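Extracellular solute-binding protein, family 1 (Bifidobacterium longum subsp. infantis ATCC 15697, PDB 3QUF) probably binds an extracellular solute, perhaps a sugar, and delivers it to an ABC importer, as in other family 1 solute-binding proteins. Local coordinates at residues E162-E165 with M166-I170; G192-A195 with S196-E200; Q387-V391 with Q392-S396. All blocks are in the same frame, centred on the assembly; numbering follows the deposited sequence.

Interaction 1 of 3, residues E162-E165 with M166-I170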
ATOM      1  N   GLU A 162      20.384 -13.371  -6.049  1.00 25.83           N
ATOM      2  CA  GLU A 162      20.565 -14.345  -4.953  1.00 26.48           C
ATOM      3  C   GLU A 162      19.260 -15.093  -4.627  1.00 25.91           C
ATOM      4  O   GLU A 162      19.246 -16.285  -4.265  1.00 26.48           O
ATOM      5  CB  GLU A 162      21.110 -13.641  -3.697  1.00 27.87           C
ATOM      6  CG  GLU A 162      22.515 -13.044  -3.847  1.00 31.94           C
ATOM      7  CD  GLU A 162      22.826 -11.894  -2.858  1.00 39.37           C
ATOM      8  OE1 GLU A 162      21.907 -11.369  -2.200  1.00 41.42           O
ATOM      9  OE2 GLU A 162      24.018 -11.523  -2.727  1.00 46.39           O
ATOM     10  N   PHE A 163      18.147 -14.386  -4.736  1.00 23.70           N
ATOM     11  CA  PHE A 163      16.841 -15.008  -4.572  1.00 23.35           C
ATOM     12  C   PHE A 163      16.571 -16.077  -5.630  1.00 23.48           C
ATOM     13  O   PHE A 163      15.994 -17.139  -5.326  1.00 23.24           O
ATOM     14  CB  PHE A 163      15.756 -13.920  -4.612  1.00 21.67           C
ATOM     15  CG  PHE A 163      14.337 -14.438  -4.604  1.00 21.65           C
ATOM     16  CD1 PHE A 163      13.764 -14.904  -3.442  1.00 23.76           C
ATOM     17  CD2 PHE A 163      13.551 -14.358  -5.742  1.00 22.84           C
ATOM     18  CE1 PHE A 163      12.431 -15.346  -3.430  1.00 22.96           C
ATOM     19  CE2 PHE A 163      12.235 -14.780  -5.731  1.00 24.39           C
ATOM     20  CZ  PHE A 163      11.686 -15.278  -4.563  1.00 25.24           C
ATOM     21  N   ILE A 164      16.974 -15.811  -6.868  1.00 23.50           N
ATOM     22  CA  ILE A 164      16.788 -16.781  -7.944  1.00 24.76           C
ATOM     23  C   ILE A 164      17.665 -18.008  -7.636  1.00 26.43           C
ATOM     24  O   ILE A 164      17.199 -19.157  -7.733  1.00 27.88           O
ATOM     25  CB  ILE A 164      17.113 -16.189  -9.330  1.00 24.68           C
ATOM     26  CG1 ILE A 164      16.037 -15.174  -9.740  1.00 23.35           C
ATOM     27  CG2 ILE A 164      17.196 -17.292 -10.397  1.00 27.27           C
ATOM     28  CD1 ILE A 164      16.360 -14.374 -11.004  1.00 25.63           C
ATOM     29  N   GLU A 165      18.909 -17.766  -7.238  1.00 27.12           N
ATOM     30  CA  GLU A 165      19.832 -18.873  -6.918  1.00 28.97           C
ATOM     31  C   GLU A 165      19.294 -19.699  -5.736  1.00 29.61           C
ATOM     32  O   GLU A 165      19.345 -20.926  -5.776  1.00 30.50           O
ATOM     33  CB  GLU A 165      21.228 -18.352  -6.594  1.00 30.19           C
ATOM     34  CG  GLU A 165      22.004 -17.819  -7.801  1.00 33.99           C
ATOM     35  CD  GLU A 165      22.170 -18.836  -8.959  1.00 40.23           C
ATOM     36  OE1 GLU A 165      22.659 -19.966  -8.714  1.00 44.20           O
ATOM     37  OE2 GLU A 165      21.808 -18.495 -10.116  1.00 44.18           O
HETATM   38  N   MSE A 166      18.741 -19.032  -4.721  1.00 28.15           N
HETATM   39  CA  MSE A 166      18.150 -19.730  -3.576  0.50 28.97           C
HETATM   40  C   MSE A 166      16.950 -20.566  -4.000  1.00 28.70           C
HETATM   41  O   MSE A 166      16.798 -21.707  -3.546  1.00 30.37           O
HETATM   42  CB  MSE A 166      17.715 -18.734  -2.503  0.50 28.52           C
HETATM   43  CG  MSE A 166      17.205 -19.359  -1.205  0.50 30.77           C
HETATM   44 SE   MSE A 166      16.126 -18.120  -0.178  0.50 36.00          SE
HETATM   45  CE  MSE A 166      14.761 -17.732  -1.534  0.50 31.36           C
ATOM     46  N   GLY A 167      16.123 -20.005  -4.862  1.00 27.60           N
ATOM     47  CA  GLY A 167      14.919 -20.659  -5.322  1.00 28.59           C
ATOM     48  C   GLY A 167      15.245 -21.948  -6.074  1.00 30.49           C
ATOM     49  O   GLY A 167      14.548 -22.954  -5.915  1.00 30.95           O
ATOM     50  N   LYS A 168      16.272 -21.891  -6.918  1.00 31.50           N
ATOM     51  CA  LYS A 168      16.625 -23.041  -7.763  1.00 33.31           C
ATOM     52  C   LYS A 168      17.016 -24.201  -6.876  1.00 34.75           C
ATOM     53  O   LYS A 168      16.636 -25.347  -7.149  1.00 36.46           O
ATOM     54  CB  LYS A 168      17.733 -22.682  -8.757  1.00 34.06           C
ATOM     55  CG  LYS A 168      17.251 -21.733  -9.839  1.00 34.93           C
ATOM     56  CD  LYS A 168      18.177 -21.557 -11.039  1.00 40.69           C
ATOM     57  CE  LYS A 168      19.325 -20.608 -10.769  1.00 42.91           C
ATOM     58  NZ  LYS A 168      20.384 -20.790 -11.829  1.00 45.64           N
ATOM     59  N   LYS A 169      17.761 -23.894  -5.820  1.00 34.69           N
ATOM     60  CA  LYS A 169      18.208 -24.891  -4.858  1.00 36.00           C
ATOM     61  C   LYS A 169      17.057 -25.495  -4.079  1.00 35.89           C
ATOM     62  O   LYS A 169      17.038 -26.689  -3.840  1.00 35.00           O
ATOM     63  CB  LYS A 169      19.203 -24.291  -3.884  1.00 36.16           C
ATOM     64  CG  LYS A 169      20.518 -23.846  -4.513  1.00 41.02           C
ATOM     65  CD  LYS A 169      21.429 -23.209  -3.458  1.00 45.02           C
ATOM     66  CE  LYS A 169      22.703 -22.567  -4.041  1.00 46.95           C
ATOM     67  NZ  LYS A 169      23.240 -21.494  -3.120  1.00 47.71           N
ATOM     68  N   ILE A 170      16.106 -24.665  -3.645  1.00 34.25           N
ATOM     69  CA  ILE A 170      14.950 -25.177  -2.939  1.00 34.17           C
ATOM     70  C   ILE A 170      14.143 -26.094  -3.850  1.00 35.87           C
ATOM     71  O   ILE A 170      13.638 -27.127  -3.406  1.00 37.75           O
ATOM     72  CB  ILE A 170      14.035 -24.025  -2.407  1.00 32.63           C
ATOM     73  CG1 ILE A 170      14.712 -23.289  -1.248  1.00 31.40           C
ATOM     74  CG2 ILE A 170      12.677 -24.565  -1.973  1.00 32.04           C
ATOM     75  CD1 ILE A 170      13.970 -21.944  -0.846  1.00 27.38           C
TER

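Interaction 2 of 3, residues G192-A195 with S196-E200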
ATOM      1  N   GLY A 192       7.848  -4.923  -5.208  1.00 13.51           N
ATOM      2  CA  GLY A 192       9.048  -4.769  -4.373  1.00 13.74           C
ATOM      3  C   GLY A 192      10.307  -4.576  -5.188  1.00 13.49           C
ATOM      4  O   GLY A 192      11.191  -3.778  -4.843  1.00 12.95           O
ATOM      5  N   LEU A 193      10.394  -5.291  -6.307  1.00 13.32           N
ATOM      6  CA  LEU A 193      11.534  -5.189  -7.190  1.00 14.10           C
ATOM      7  C   LEU A 193      11.547  -3.858  -7.925  1.00 14.51           C
ATOM      8  O   LEU A 193      12.582  -3.221  -8.046  1.00 13.75           O
ATOM      9  CB  LEU A 193      11.522  -6.383  -8.146  1.00 14.42           C
ATOM     10  CG  LEU A 193      12.792  -6.609  -8.960  1.00 16.97           C
ATOM     11  CD1 LEU A 193      13.980  -6.896  -8.033  1.00 18.50           C
ATOM     12  CD2 LEU A 193      12.570  -7.759  -9.973  1.00 20.93           C
ATOM     13  N   LEU A 194      10.374  -3.426  -8.375  1.00 13.79           N
ATOM     14  CA  LEU A 194      10.172  -2.121  -8.970  1.00 13.31           C
ATOM     15  C   LEU A 194      10.565  -1.007  -8.001  1.00 13.38           C
ATOM     16  O   LEU A 194      11.274  -0.041  -8.407  1.00 13.83           O
ATOM     17  CB  LEU A 194       8.711  -1.968  -9.411  1.00 13.39           C
ATOM     18  CG  LEU A 194       8.364  -0.639 -10.043  1.00 13.39           C
ATOM     19  CD1 LEU A 194       9.060  -0.439 -11.399  1.00 15.95           C
ATOM     20  CD2 LEU A 194       6.792  -0.466 -10.161  1.00 13.94           C
ATOM     21  N   ALA A 195      10.155  -1.153  -6.738  1.00 11.77           N
ATOM     22  CA  ALA A 195      10.398  -0.143  -5.720  1.00 13.19           C
ATOM     23  C   ALA A 195      11.916   0.015  -5.566  1.00 13.42           C
ATOM     24  O   ALA A 195      12.429   1.123  -5.502  1.00 13.67           O
ATOM     25  CB  ALA A 195       9.752  -0.525  -4.400  1.00 11.74           C
ATOM     26  N   SER A 196      12.618  -1.105  -5.565  1.00 13.86           N
ATOM     27  CA  SER A 196      14.084  -1.084  -5.463  1.00 14.11           C
ATOM     28  C   SER A 196      14.721  -0.463  -6.675  1.00 14.33           C
ATOM     29  O   SER A 196      15.665   0.328  -6.553  1.00 15.63           O
ATOM     30  CB  SER A 196      14.586  -2.491  -5.258  1.00 14.88           C
ATOM     31  OG  SER A 196      16.015  -2.588  -5.260  1.00 15.24           O
ATOM     32  N   TYR A 197      14.266  -0.845  -7.864  1.00 13.89           N
ATOM     33  CA  TYR A 197      14.743  -0.233  -9.104  1.00 15.01           C
ATOM     34  C   TYR A 197      14.761   1.269  -9.035  1.00 14.80           C
ATOM     35  O   TYR A 197      15.737   1.890  -9.438  1.00 16.38           O
ATOM     36  CB  TYR A 197      13.903  -0.711 -10.317  1.00 14.68           C
ATOM     37  CG  TYR A 197      14.107   0.054 -11.594  1.00 16.89           C
ATOM     38  CD1 TYR A 197      15.127  -0.287 -12.475  1.00 18.44           C
ATOM     39  CD2 TYR A 197      13.260   1.091 -11.940  1.00 15.93           C
ATOM     40  CE1 TYR A 197      15.307   0.396 -13.639  1.00 19.61           C
ATOM     41  CE2 TYR A 197      13.434   1.781 -13.147  1.00 15.86           C
ATOM     42  CZ  TYR A 197      14.472   1.414 -13.977  1.00 17.07           C
ATOM     43  OH  TYR A 197      14.654   2.105 -15.158  1.00 19.73           O
ATOM     44  N   TYR A 198      13.693   1.848  -8.503  1.00 14.04           N
ATOM     45  CA  TYR A 198      13.589   3.272  -8.347  1.00 14.68           C
ATOM     46  C   TYR A 198      14.351   3.801  -7.141  1.00 15.27           C
ATOM     47  O   TYR A 198      15.045   4.843  -7.231  1.00 15.68           O
ATOM     48  CB  TYR A 198      12.113   3.648  -8.213  1.00 14.50           C
ATOM     49  CG  TYR A 198      11.259   3.559  -9.451  1.00 13.05           C
ATOM     50  CD1 TYR A 198      11.652   4.168 -10.650  1.00 14.36           C
ATOM     51  CD2 TYR A 198      10.013   2.951  -9.399  1.00 12.99           C
ATOM     52  CE1 TYR A 198      10.830   4.173 -11.758  1.00 13.57           C
ATOM     53  CE2 TYR A 198       9.182   2.961 -10.524  1.00 13.19           C
ATOM     54  CZ  TYR A 198       9.578   3.599 -11.681  1.00 15.39           C
ATOM     55  OH  TYR A 198       8.742   3.627 -12.795  1.00 16.64           O
ATOM     56  N   GLY A 199      14.244   3.105  -6.012  1.00 15.54           N
ATOM     57  CA  GLY A 199      14.818   3.579  -4.765  1.00 15.45           C
ATOM     58  C   GLY A 199      16.335   3.603  -4.850  1.00 16.96           C
ATOM     59  O   GLY A 199      16.982   4.497  -4.276  1.00 18.96           O
ATOM     60  N   GLU A 200      16.905   2.659  -5.583  1.00 18.31           N
ATOM     61  CA  GLU A 200      18.363   2.600  -5.756  1.00 19.61           C
ATOM     62  C   GLU A 200      18.886   3.800  -6.512  1.00 21.68           C
ATOM     63  O   GLU A 200      20.073   4.135  -6.368  1.00 23.55           O
ATOM     64  CB  GLU A 200      18.777   1.299  -6.459  1.00 19.21           C
ATOM     65  CG  GLU A 200      18.595   0.025  -5.585  1.00 19.81           C
ATOM     66  CD  GLU A 200      18.951  -1.241  -6.300  1.00 20.12           C
ATOM     67  OE1 GLU A 200      19.247  -1.180  -7.521  1.00 22.56           O
ATOM     68  OE2 GLU A 200      19.009  -2.305  -5.645  1.00 19.33           O
TER

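Interaction 3 of 3, residues Q387-V391 with Q392-S396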
ATOM      1  N   GLN A 387       1.290  -9.787 -16.264  1.00 20.02           N
ATOM      2  CA  GLN A 387       2.214 -10.497 -15.391  1.00 20.21           C
ATOM      3  C   GLN A 387       2.000 -12.005 -15.519  1.00 20.49           C
ATOM      4  O   GLN A 387       2.959 -12.806 -15.512  1.00 19.63           O
ATOM      5  CB  GLN A 387       2.108 -10.011 -13.947  1.00 20.79           C
ATOM      6  CG  GLN A 387       0.954 -10.501 -13.171  1.00 23.19           C
ATOM      7  CD  GLN A 387       0.751  -9.688 -11.878  1.00 25.25           C
ATOM      8  OE1 GLN A 387       1.506  -8.753 -11.592  1.00 19.89           O
ATOM      9  NE2 GLN A 387      -0.303 -10.039 -11.112  1.00 25.72           N
ATOM     10  N   GLN A 388       0.732 -12.407 -15.646  1.00 20.22           N
ATOM     11  CA  GLN A 388       0.435 -13.814 -15.838  1.00 22.51           C
ATOM     12  C   GLN A 388       1.048 -14.347 -17.164  1.00 23.93           C
ATOM     13  O   GLN A 388       1.639 -15.434 -17.199  1.00 25.08           O
ATOM     14  CB  GLN A 388      -1.073 -14.052 -15.763  1.00 22.24           C
ATOM     15  CG  GLN A 388      -1.724 -13.839 -14.398  1.00 23.36           C
ATOM     16  CD  GLN A 388      -3.245 -13.873 -14.454  1.00 26.73           C
ATOM     17  OE1 GLN A 388      -3.810 -14.181 -15.494  1.00 32.87           O
ATOM     18  NE2 GLN A 388      -3.913 -13.569 -13.346  1.00 27.59           N
ATOM     19  N   LYS A 389       0.945 -13.568 -18.240  1.00 24.52           N
ATOM     20  CA  LYS A 389       1.533 -13.959 -19.527  1.00 25.73           C
ATOM     21  C   LYS A 389       3.058 -14.047 -19.461  1.00 26.48           C
ATOM     22  O   LYS A 389       3.664 -14.884 -20.107  1.00 26.61           O
ATOM     23  CB  LYS A 389       1.130 -12.989 -20.635  1.00 26.21           C
ATOM     24  CG  LYS A 389      -0.331 -13.074 -20.958  1.00 29.18           C
ATOM     25  CD  LYS A 389      -0.799 -12.072 -22.056  1.00 33.63           C
ATOM     26  CE  LYS A 389      -2.317 -11.869 -21.959  1.00 37.51           C
ATOM     27  NZ  LYS A 389      -2.877 -10.694 -22.717  1.00 41.08           N
ATOM     28  N   ILE A 390       3.687 -13.167 -18.686  1.00 25.82           N
ATOM     29  CA  ILE A 390       5.145 -13.261 -18.509  1.00 27.14           C
ATOM     30  C   ILE A 390       5.501 -14.551 -17.807  1.00 28.53           C
ATOM     31  O   ILE A 390       6.419 -15.276 -18.252  1.00 29.49           O
ATOM     32  CB  ILE A 390       5.723 -12.115 -17.693  1.00 26.74           C
ATOM     33  CG1 ILE A 390       5.710 -10.823 -18.484  1.00 27.07           C
ATOM     34  CG2 ILE A 390       7.173 -12.468 -17.198  1.00 27.52           C
ATOM     35  CD1 ILE A 390       5.931  -9.608 -17.619  1.00 29.65           C
ATOM     36  N   VAL A 391       4.783 -14.870 -16.730  1.00 28.43           N
ATOM     37  CA  VAL A 391       5.105 -16.065 -15.935  1.00 29.92           C
ATOM     38  C   VAL A 391       4.960 -17.306 -16.814  1.00 33.01           C
ATOM     39  O   VAL A 391       5.809 -18.210 -16.770  1.00 34.68           O
ATOM     40  CB  VAL A 391       4.241 -16.178 -14.680  1.00 29.60           C
ATOM     41  CG1 VAL A 391       4.460 -17.533 -13.982  1.00 30.13           C
ATOM     42  CG2 VAL A 391       4.582 -15.027 -13.712  1.00 26.52           C
ATOM     43  N   GLN A 392       3.928 -17.301 -17.659  1.00 33.65           N
ATOM     44  CA  GLN A 392       3.656 -18.420 -18.569  1.00 35.74           C
ATOM     45  C   GLN A 392       4.505 -18.450 -19.826  1.00 36.39           C
ATOM     46  O   GLN A 392       4.264 -19.264 -20.720  1.00 38.02           O
ATOM     47  CB  GLN A 392       2.193 -18.397 -18.940  1.00 36.14           C
ATOM     48  CG  GLN A 392       1.336 -18.696 -17.771  1.00 38.41           C
ATOM     49  CD  GLN A 392      -0.140 -18.504 -18.044  1.00 40.35           C
ATOM     50  OE1 GLN A 392      -0.580 -17.489 -18.628  1.00 45.22           O
ATOM     51  NE2 GLN A 392      -0.932 -19.456 -17.571  1.00 45.28           N
ATOM     52  N   GLY A 393       5.501 -17.589 -19.916  1.00 36.16           N
ATOM     53  CA  GLY A 393       6.395 -17.597 -21.056  1.00 37.55           C
ATOM     54  C   GLY A 393       5.745 -17.183 -22.363  1.00 37.99           C
ATOM     55  O   GLY A 393       6.281 -17.485 -23.427  1.00 39.76           O
ATOM     56  N   GLN A 394       4.612 -16.478 -22.311  1.00 36.93           N
ATOM     57  CA  GLN A 394       3.874 -16.126 -23.528  1.00 37.27           C
ATOM     58  C   GLN A 394       4.257 -14.782 -24.104  1.00 36.67           C
ATOM     59  O   GLN A 394       4.046 -14.546 -25.274  1.00 37.65           O
ATOM     60  CB  GLN A 394       2.365 -16.128 -23.293  1.00 37.22           C
ATOM     61  CG  GLN A 394       1.874 -17.404 -22.657  1.00 40.90           C
ATOM     62  CD  GLN A 394       0.371 -17.601 -22.771  1.00 45.01           C
ATOM     63  OE1 GLN A 394      -0.430 -16.763 -22.338  1.00 49.78           O
ATOM     64  NE2 GLN A 394      -0.016 -18.728 -23.332  1.00 48.64           N
ATOM     65  N   ILE A 395       4.760 -13.873 -23.284  1.00 34.27           N
ATOM     66  CA  ILE A 395       5.147 -12.572 -23.778  1.00 33.23           C
ATOM     67  C   ILE A 395       6.481 -12.196 -23.158  1.00 31.83           C
ATOM     68  O   ILE A 395       6.856 -12.722 -22.117  1.00 32.16           O
ATOM     69  CB  ILE A 395       4.084 -11.537 -23.468  1.00 33.28           C
ATOM     70  CG1 ILE A 395       4.002 -11.272 -21.959  1.00 32.05           C
ATOM     71  CG2 ILE A 395       2.726 -11.994 -24.010  1.00 35.80           C
ATOM     72  CD1 ILE A 395       3.114 -10.165 -21.639  1.00 34.03           C
ATOM     73  N   SER A 396       7.206 -11.306 -23.812  1.00 31.30           N
ATOM     74  CA  SER A 396       8.474 -10.857 -23.284  1.00 30.43           C
ATOM     75  C   SER A 396       8.216  -9.722 -22.312  1.00 28.73           C
ATOM     76  O   SER A 396       7.117  -9.157 -22.276  1.00 26.95           O
ATOM     77  CB  SER A 396       9.347 -10.325 -24.393  1.00 31.18           C
ATOM     78  OG  SER A 396       8.739  -9.198 -24.975  1.00 30.42           O
TER

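Interaction 1 of 3, residues E162-E165 with M166-I170
F163 and M166 meet on the buried side of helix 160-172, one helical turn apart. M166 is a selenomethionine with two conformers, so its ring contact, made in one of them, is less certain. Its CE lies 3.6 Å from F163 CD1 and 3.8 Å from F163 CE1, reaching the ring obliquely. The M166 chain runs out extended and then bends at chi3 (58°), which turns the methyl back to the ring. F163 also meets the rings of W160 and F141. M166 packs on Y153, P157 and L148. I164 CG2 makes a looser van der Waals contact with K168 CE at 4.0 Å, while I164 otherwise packs on A231 and A232 of helix 223-234.

The backbone bonds are those of an alpha helix. M166 N donates to E162 O (2.8 Å), G167 N to F163 O (2.9 Å) and K168 N to I164 O (3.0 Å). K169 N to E165 O is weak at 3.4 Å.

The charged pair lies on the exposed side. E165 and K168 run side by side, pointing the same way. K168 NZ forms a salt bridge to E165 OE2 at 3.2 Å, the hydrogen bond in it being weak. The K169 amine is turned elsewhere, to Y153 OH. E162 OE1 takes the backbone N of T159.

The helix is thus amphipathic: apolar groups are buried on one side, and solvent would probably weaken the salt bridge on the other.

Interaction 2 of 3, residues G192-A195 with S196-E200
A195 O accepts the backbone N of G199 at 2.7 Å, the shortest of four i to i+4 bonds here. G192 O, L193 O and L194 O take the N atoms of S196, Y197 and Y198 in turn.

L194 O has further company. Y197 CB lies 3.3 Å from it, and Y198 CD2 lies 3.4 Å away. The carbonyl is thus hemmed in by carbon as well as bonded.

L194 and Y198 carry the side-chain contact. They lie alongside each other, pointing the same way. L194 CD1 sits 3.5 Å from Y198 CE2, and L194 CG is 3.7 Å from the same atom. Y198 CG lies anti to its own carbonyl carbon (chi1 -72°), which swings the ring back along the helix to the leucine. Y197 CD2 comes over one face of the Y198 ring, 3.7 Å above its plane and near the rim.

Outside partners settle the polar ends. Y198 OH bonds D208 OD1 and Y197 OH bonds D221 OD1. S196 OG is gripped by G292 O and Y287 N. The Y197 ring also meets Y287 edge-to-face.

This is an i to i+4 leucine-tyrosine pair on a buried part of helix 188-199, packed between loops and helix 223-234, probably in one lobe of the two-lobed fold of this solute-binding family.

Interaction 3 of 3, residues Q387-V391 with Q392-S396
I395 folds back over the end of helix 376-391 and touches K389 and I390. Its CD1 rests 3.6 Å from K389 CB, and its CG1 is equally close to that atom. I395 CG1 also meets I390 CG1 at 3.9 Å, the two side chains crossing at about a right angle. In I395, CG1 sits between the backbone N and the carbonyl carbon (chi1 68°), and from there it reaches both residues. The aliphatic part of K389 serves the contact, and its CG has Q394 OE1 3.9 Å away.

The backbone turn behind this is a Schellman motif. Q394 N donates to K389 O at 2.9 Å, nearly in line with the carbonyl bond. G393 N donates to I390 O at 3.0 Å but stands above the carbonyl plane, 64° out of it. G393 is the C-prime residue and has positive phi (67°), which favours glycine. One step earlier, Q392 N still makes a helical bond to Q388 O (3.0 Å).

Further out, I390 packs on F226 and E230 of helix 223-234, and both isoleucines touch A400. Q388 NE2 bonds F182 O. S396 is the N-cap of helix 397-408, with its OG on D399 N.

K389 O and I390 O, near the helix end, are thus bonded by the N atoms of Q394 and G393, and I395 adds an apolar cover over K389 and I390 before the next helix starts.

Along the chain the three contacts come in series, on helices 160-172 and 188-199, and at the end of helix 376-391 with the loop after it. All are local, and none touches another. Centres of interactions 1 and 2 and of interactions 1 and 3 lie 20 Å apart; those of 2 and 3 lie 21 Å apart. Nearest atoms are about 8, 11 and 10 Å apart in the same order. Helix 223-234 is the common neighbour. I164 of interaction 1, L193 and L194 of interaction 2 and I390 and V391 of interaction 3 all pack on it. A late part of the chain thus packs on the same helix as the two earlier ones, probably within one lobe.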